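Local coordinates for protein LamCAT (Aquimarina, PDB 6JH5) that probably hydrolyses the beta-1,3-glucosidic bonds of laminarin, as a marine bacterial laminarinase of glycoside hydrolase family 16, at residues S91-P97 and M120-T125; A127-I133 and Y145-V151. All blocks are in the same frame, centred on the assembly; numbering follows the deposited sequence.

Interaction 1 (S91-P97 and M120-T125); sequences SFMGSWP and MEHVNT
Asn124 and Gly94 are joined by the short bond of this contact: OD1 of Asn124 accepts Gly94 N at 2.7 Å, within its own carbonyl plane. Gly94 sits in a type II turn from Phe92 to Ser95, at backbone angles that demand glycine. Two backbone bonds follow, Asn124 N to Ser95 O (3.1 Å) and His122 N to Pro97 O (3.2 Å). Ser95 braces the turn, for its chi1 of 67° brings OG onto a lone pair of Phe92 O at 2.8 Å, and that oxygen also takes Ser95 N. A water links the same OG to His122 ND1, while His122 NE2 bonds to Glu126 O.

Trp96 serves twice. Its NE1 reaches Glu121 OE2 at 3.1 Å, coming from above the carboxylate plane in a bent bond (143°), and Val123 CG1 makes a CH-pi contact over one face of its five-membered ring. At the turn, Met93 curls back to set CE 3.7 Å from Asn124 CG.

Glu121 closes the family 16 motif Glu-Ile-Asp-Ile-Met-Glu, whose last glutamate is the acid/base in relatives; the indole is thus well placed to orient a probable catalytic carboxylate.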
loop_
_atom_site.group_PDB
_atom_site.type_symbol
_atom_site.label_atom_id
_atom_site.label_comp_id
_atom_site.label_asym_id
_atom_site.label_seq_id
_atom_site.Cartn_x
_atom_site.Cartn_y
_atom_site.Cartn_z
ATOM N N SER A 91 -14.517 -5.900 -1.345
ATOM C CA SER A 91 -14.249 -7.213 -0.737
ATOM C C SER A 91 -14.802 -8.259 -1.705
ATOM O O SER A 91 -15.986 -8.393 -1.816
ATOM C CB SER A 91 -14.909 -7.260 0.613
ATOM O OG SER A 91 -14.768 -8.527 1.217
ATOM N N PHE A 92 -13.917 -8.914 -2.433
ATOM C CA PHE A 92 -14.345 -9.947 -3.398
ATOM C C PHE A 92 -13.179 -10.890 -3.673
ATOM O O PHE A 92 -12.061 -10.514 -3.510
ATOM C CB PHE A 92 -14.878 -9.335 -4.693
ATOM C CG PHE A 92 -13.890 -8.543 -5.504
ATOM C CD1 PHE A 92 -13.749 -7.185 -5.309
ATOM C CD2 PHE A 92 -13.134 -9.160 -6.473
ATOM C CE1 PHE A 92 -12.856 -6.468 -6.079
ATOM C CE2 PHE A 92 -12.242 -8.441 -7.239
ATOM C CZ PHE A 92 -12.120 -7.095 -7.044
ATOM N N MET A 93 -13.498 -12.084 -4.149
ATOM C CA MET A 93 -12.419 -13.061 -4.418
ATOM C C MET A 93 -11.487 -12.544 -5.524
ATOM O O MET A 93 -11.935 -12.205 -6.577
ATOM C CB MET A 93 -13.020 -14.421 -4.786
ATOM C CG MET A 93 -13.794 -15.062 -3.651
ATOM S SD MET A 93 -12.846 -15.331 -2.118
ATOM C CE MET A 93 -11.482 -16.256 -2.818
ATOM N N GLY A 94 -10.196 -12.548 -5.211
ATOM C CA GLY A 94 -9.127 -12.097 -6.117
ATOM C C GLY A 94 -8.669 -10.672 -5.867
ATOM O O GLY A 94 -7.656 -10.305 -6.370
ATOM N N SER A 95 -9.409 -9.940 -5.062
ATOM C CA SER A 95 -9.055 -8.525 -4.812
ATOM C C SER A 95 -7.803 -8.400 -3.937
ATOM O O SER A 95 -7.633 -9.175 -3.050
ATOM C CB SER A 95 -10.209 -7.790 -4.200
ATOM O OG SER A 95 -10.466 -8.268 -2.915
ATOM N N TRP A 96 -6.985 -7.396 -4.224
ATOM C CA TRP A 96 -5.759 -7.180 -3.416
ATOM C C TRP A 96 -5.430 -5.683 -3.290
ATOM O O TRP A 96 -4.495 -5.236 -3.909
ATOM C CB TRP A 96 -4.620 -7.993 -4.009
ATOM C CG TRP A 96 -3.415 -8.134 -3.144
ATOM C CD1 TRP A 96 -3.196 -7.672 -1.878
ATOM C CD2 TRP A 96 -2.222 -8.811 -3.532
ATOM N NE1 TRP A 96 -1.945 -8.021 -1.460
ATOM C CE2 TRP A 96 -1.330 -8.720 -2.457
ATOM C CE3 TRP A 96 -1.824 -9.454 -4.704
ATOM C CZ2 TRP A 96 -0.062 -9.276 -2.508
ATOM C CZ3 TRP A 96 -0.574 -10.018 -4.737
ATOM C CH2 TRP A 96 0.292 -9.916 -3.660
ATOM N N PRO A 97 -6.226 -4.917 -2.530
ATOM C CA PRO A 97 -5.941 -3.513 -2.269
ATOM C C PRO A 97 -4.772 -3.339 -1.279
ATOM O O PRO A 97 -4.579 -4.147 -0.444
ATOM C CB PRO A 97 -7.252 -2.932 -1.717
ATOM C CG PRO A 97 -8.146 -4.112 -1.420
ATOM C CD PRO A 97 -7.479 -5.363 -1.926
ATOM N N MET A 120 -1.455 -1.144 5.036
ATOM C CA MET A 120 -2.712 -1.902 4.907
ATOM C C MET A 120 -2.637 -2.806 3.678
ATOM O O MET A 120 -2.287 -2.327 2.636
ATOM C CB MET A 120 -3.924 -0.971 4.741
ATOM C CG MET A 120 -5.279 -1.652 4.657
ATOM S SD MET A 120 -5.689 -2.499 3.084
ATOM C CE MET A 120 -5.781 -1.112 1.952
ATOM N N GLU A 121 -2.909 -4.083 3.903
ATOM C CA GLU A 121 -3.178 -5.006 2.787
ATOM C C GLU A 121 -4.453 -5.788 3.113
ATOM O O GLU A 121 -4.650 -6.101 4.236
ATOM C CB GLU A 121 -2.052 -5.979 2.500
ATOM C CG GLU A 121 -0.925 -5.339 1.729
ATOM C CD GLU A 121 0.186 -6.349 1.515
ATOM O OE1 GLU A 121 0.838 -6.657 2.484
ATOM O OE2 GLU A 121 0.276 -6.869 0.414
ATOM N N HIS A 122 -5.259 -6.042 2.100
ATOM C CA HIS A 122 -6.450 -6.891 2.277
ATOM C C HIS A 122 -6.525 -7.848 1.089
ATOM O O HIS A 122 -6.168 -7.439 0.025
ATOM C CB HIS A 122 -7.723 -6.051 2.374
ATOM C CG HIS A 122 -8.956 -6.862 2.566
ATOM N ND1 HIS A 122 -9.774 -7.202 1.531
ATOM C CD2 HIS A 122 -9.463 -7.457 3.653
ATOM C CE1 HIS A 122 -10.748 -7.939 1.987
ATOM N NE2 HIS A 122 -10.592 -8.101 3.264
ATOM N N VAL A 123 -6.989 -9.071 1.330
ATOM C CA VAL A 123 -7.150 -10.009 0.190
ATOM C C VAL A 123 -8.529 -10.648 0.237
ATOM O O VAL A 123 -9.057 -10.852 1.301
ATOM C CB VAL A 123 -6.097 -11.129 0.129
ATOM C CG1 VAL A 123 -4.719 -10.645 -0.284
ATOM C CG2 VAL A 123 -6.041 -11.907 1.418
ATOM N N ASN A 124 -9.045 -10.892 -0.950
ATOM C CA ASN A 124 -10.275 -11.687 -1.095
ATOM C C ASN A 124 -11.412 -11.095 -0.252
ATOM O O ASN A 124 -11.646 -9.938 -0.358
ATOM C CB ASN A 124 -9.941 -13.146 -0.804
ATOM C CG ASN A 124 -8.965 -13.726 -1.803
ATOM O OD1 ASN A 124 -8.990 -13.369 -2.954
ATOM N ND2 ASN A 124 -8.101 -14.591 -1.334
ATOM N N THR A 125 -12.086 -11.922 0.535
ATOM C CA THR A 125 -13.215 -11.447 1.367
ATOM C C THR A 125 -12.868 -11.566 2.852
ATOM O O THR A 125 -13.752 -11.670 3.644
ATOM C CB THR A 125 -14.498 -12.208 1.016
ATOM O OG1 THR A 125 -14.324 -13.598 1.243
ATOM C CG2 THR A 125 -14.918 -11.996 -0.419
HETATM O O HOH W 1 -14.996 -8.581 3.927
HETATM O O HOH W 2 -10.182 -6.427 -1.010
#

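Interaction 2 (A127-I133 and Y145-V151); sequences AQTHGTI and YSGSIPV
Thr129 and Ile149, Gly131 and Gly147, and Ile133 and Tyr145 are the hydrogen-bonded pairs of an antiparallel hairpin, its strand axes 4.6 Å apart at their closest and its N-to-C directions at 159°. Each pair exchanges two N-H...O bonds; those between Gly131 and Gly147 measure 2.9 Å both ways. Beyond the last strand pair, Val151 N still reaches Ala127 O, but from above the carbonyl plane.

One face is polar. Thr132 OG1 and Ser146 OG meet at 2.7 Å in a hydrogen bond, brought together because the serine hydroxyl stands anti to its own nitrogen (chi1 -165°) and leans across to the threonine. A water ties Ser146 OG to His130 ND1, lying in the plane of the imidazole at its edge, 2.7 Å from ND1. The other ring nitrogen, NE2, is held by Glu126 OE1, which also takes Gln128 NE2. Gln128 OE1 is joined to Ser148 OG by a second water, 2.8 Å from OE1.

The other face is largely apolar. Thr129 OG1 lies 3.8 Å from CG2 of both Ile149 and Val151, and Ile133 CG1 lies beside Tyr145 CB (4.1 Å); strands 168-173 and 176-182 pack against this face.

Bonds at both of its nitrogens fix the rotation of the His130 ring, which meets Trp209 edge-to-face; the hairpin thus joins a hydrated, hydroxyl-lined face to a mainly apolar one, buried at Thr129 and Ile133.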
loop_
_atom_site.group_PDB
_atom_site.type_symbol
_atom_site.label_atom_id
_atom_site.label_comp_id
_atom_site.label_asym_id
_atom_site.label_seq_id
_atom_site.Cartn_x
_atom_site.Cartn_y
_atom_site.Cartn_z
ATOM N N ALA A 127 -12.136 -11.043 6.692
ATOM C CA ALA A 127 -12.712 -10.090 7.653
ATOM C C ALA A 127 -11.581 -9.536 8.527
ATOM O O ALA A 127 -11.726 -9.465 9.704
ATOM C CB ALA A 127 -13.779 -10.751 8.487
ATOM N N GLN A 128 -10.456 -9.243 7.904
ATOM C CA GLN A 128 -9.297 -8.687 8.629
ATOM C C GLN A 128 -8.372 -8.014 7.620
ATOM O O GLN A 128 -8.512 -8.239 6.446
ATOM C CB GLN A 128 -8.490 -9.794 9.285
ATOM C CG GLN A 128 -7.913 -10.741 8.254
ATOM C CD GLN A 128 -7.230 -11.947 8.832
ATOM O OE1 GLN A 128 -6.975 -12.009 10.007
ATOM N NE2 GLN A 128 -6.919 -12.901 7.981
ATOM N N THR A 129 -7.463 -7.209 8.143
ATOM C CA THR A 129 -6.443 -6.537 7.306
ATOM C C THR A 129 -5.071 -6.817 7.916
ATOM O O THR A 129 -5.015 -7.171 9.045
ATOM C CB THR A 129 -6.709 -5.046 7.104
ATOM O OG1 THR A 129 -6.613 -4.391 8.358
ATOM C CG2 THR A 129 -8.036 -4.748 6.457
ATOM N N HIS A 130 -4.027 -6.620 7.126
ATOM C CA HIS A 130 -2.664 -6.998 7.535
ATOM C C HIS A 130 -1.696 -5.825 7.447
ATOM O O HIS A 130 -1.883 -4.967 6.631
ATOM C CB HIS A 130 -2.160 -8.103 6.600
ATOM C CG HIS A 130 -3.047 -9.300 6.537
ATOM N ND1 HIS A 130 -2.824 -10.409 7.287
ATOM C CD2 HIS A 130 -4.147 -9.556 5.816
ATOM C CE1 HIS A 130 -3.763 -11.282 7.044
ATOM N NE2 HIS A 130 -4.577 -10.790 6.153
ATOM N N GLY A 131 -0.720 -5.848 8.344
ATOM C CA GLY A 131 0.368 -4.862 8.411
ATOM C C GLY A 131 1.668 -5.620 8.435
ATOM O O GLY A 131 1.758 -6.541 9.170
ATOM N N THR A 132 2.580 -5.294 7.525
ATOM C CA THR A 132 3.800 -6.126 7.390
ATOM C C THR A 132 5.045 -5.305 7.029
ATOM O O THR A 132 4.905 -4.279 6.438
ATOM C CB THR A 132 3.573 -7.087 6.209
ATOM O OG1 THR A 132 2.313 -7.722 6.373
ATOM C CG2 THR A 132 4.621 -8.161 6.023
ATOM N N ILE A 133 6.205 -5.800 7.440
ATOM C CA ILE A 133 7.485 -5.262 6.908
ATOM C C ILE A 133 8.198 -6.399 6.164
ATOM O O ILE A 133 8.125 -7.524 6.583
ATOM C CB ILE A 133 8.423 -4.632 7.954
ATOM C CG1 ILE A 133 8.515 -5.433 9.254
ATOM C CG2 ILE A 133 8.101 -3.156 8.169
ATOM C CD1 ILE A 133 9.604 -4.959 10.174
ATOM N N TYR A 145 7.745 -9.741 8.587
ATOM C CA TYR A 145 7.141 -9.794 9.929
ATOM C C TYR A 145 5.771 -9.138 9.808
ATOM O O TYR A 145 5.718 -7.988 9.528
ATOM C CB TYR A 145 8.076 -9.122 10.929
ATOM C CG TYR A 145 7.674 -9.276 12.366
ATOM C CD1 TYR A 145 7.525 -10.515 12.938
ATOM C CD2 TYR A 145 7.478 -8.165 13.152
ATOM C CE1 TYR A 145 7.191 -10.641 14.267
ATOM C CE2 TYR A 145 7.147 -8.274 14.486
ATOM C CZ TYR A 145 6.994 -9.520 15.049
ATOM O OH TYR A 145 6.675 -9.641 16.362
ATOM N N SER A 146 4.741 -9.905 10.117
ATOM C CA SER A 146 3.373 -9.460 9.795
ATOM C C SER A 146 2.423 -9.630 10.966
ATOM O O SER A 146 2.614 -10.498 11.746
ATOM C CB SER A 146 2.865 -10.274 8.658
ATOM O OG SER A 146 1.736 -9.673 8.127
ATOM N N GLY A 147 1.385 -8.813 10.947
ATOM C CA GLY A 147 0.310 -8.823 11.943
ATOM C C GLY A 147 -1.031 -8.529 11.306
ATOM O O GLY A 147 -1.073 -8.044 10.232
ATOM N N SER A 148 -2.095 -8.835 12.020
ATOM C CA SER A 148 -3.439 -8.621 11.454
ATOM C C SER A 148 -4.417 -8.177 12.533
ATOM O O SER A 148 -4.138 -8.317 13.675
ATOM C CB SER A 148 -3.923 -9.857 10.774
ATOM O OG SER A 148 -4.113 -10.876 11.724
ATOM N N ILE A 149 -5.521 -7.612 12.080
ATOM C CA ILE A 149 -6.591 -7.155 12.997
ATOM C C ILE A 149 -7.942 -7.419 12.332
ATOM O O ILE A 149 -8.069 -7.203 11.189
ATOM C CB ILE A 149 -6.411 -5.672 13.349
ATOM C CG1 ILE A 149 -7.431 -5.229 14.395
ATOM C CG2 ILE A 149 -6.478 -4.807 12.104
ATOM C CD1 ILE A 149 -7.236 -3.831 14.872
ATOM N N PRO A 150 -8.943 -7.918 13.072
ATOM C CA PRO A 150 -10.245 -8.106 12.482
ATOM C C PRO A 150 -10.866 -6.763 12.106
ATOM O O PRO A 150 -10.769 -5.838 12.840
ATOM C CB PRO A 150 -11.070 -8.704 13.621
ATOM C CG PRO A 150 -10.033 -9.362 14.480
ATOM C CD PRO A 150 -8.855 -8.408 14.451
ATOM N N VAL A 151 -11.389 -6.727 10.896
ATOM C CA VAL A 151 -12.138 -5.562 10.395
ATOM C C VAL A 151 -13.380 -6.165 9.763
ATOM O O VAL A 151 -13.261 -6.810 8.755
ATOM C CB VAL A 151 -11.305 -4.756 9.385
ATOM C CG1 VAL A 151 -12.077 -3.556 8.900
ATOM C CG2 VAL A 151 -9.994 -4.328 10.006
HETATM O O HOH W 3 -6.936 -10.812 12.585
HETATM O O HOH W 4 -0.648 -11.077 8.809
#

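Along the chain the two contacts follow in series, neither nested nor crossing. Interaction 1 closes a loop of 22 residues that carries the rest of strand 95-103, helix 106-109 and strand 116-118, bringing the chain back antiparallel to its start. The chain then passes through Glu126 into interaction 2, a hairpin that encloses 11 residues, six of them still strand. A probable backbone hydrogen bond from His130 N to Glu121 O joins the contacts, and the order runs from strand 95-103 through 116-118 and 120-121, successive parts of one edge, to 128-136 and then 142-150. Glu126 holds side chains of both contacts, and Trp209 touches Trp96, Glu121 and His130, within the beta-sandwich expected of this family.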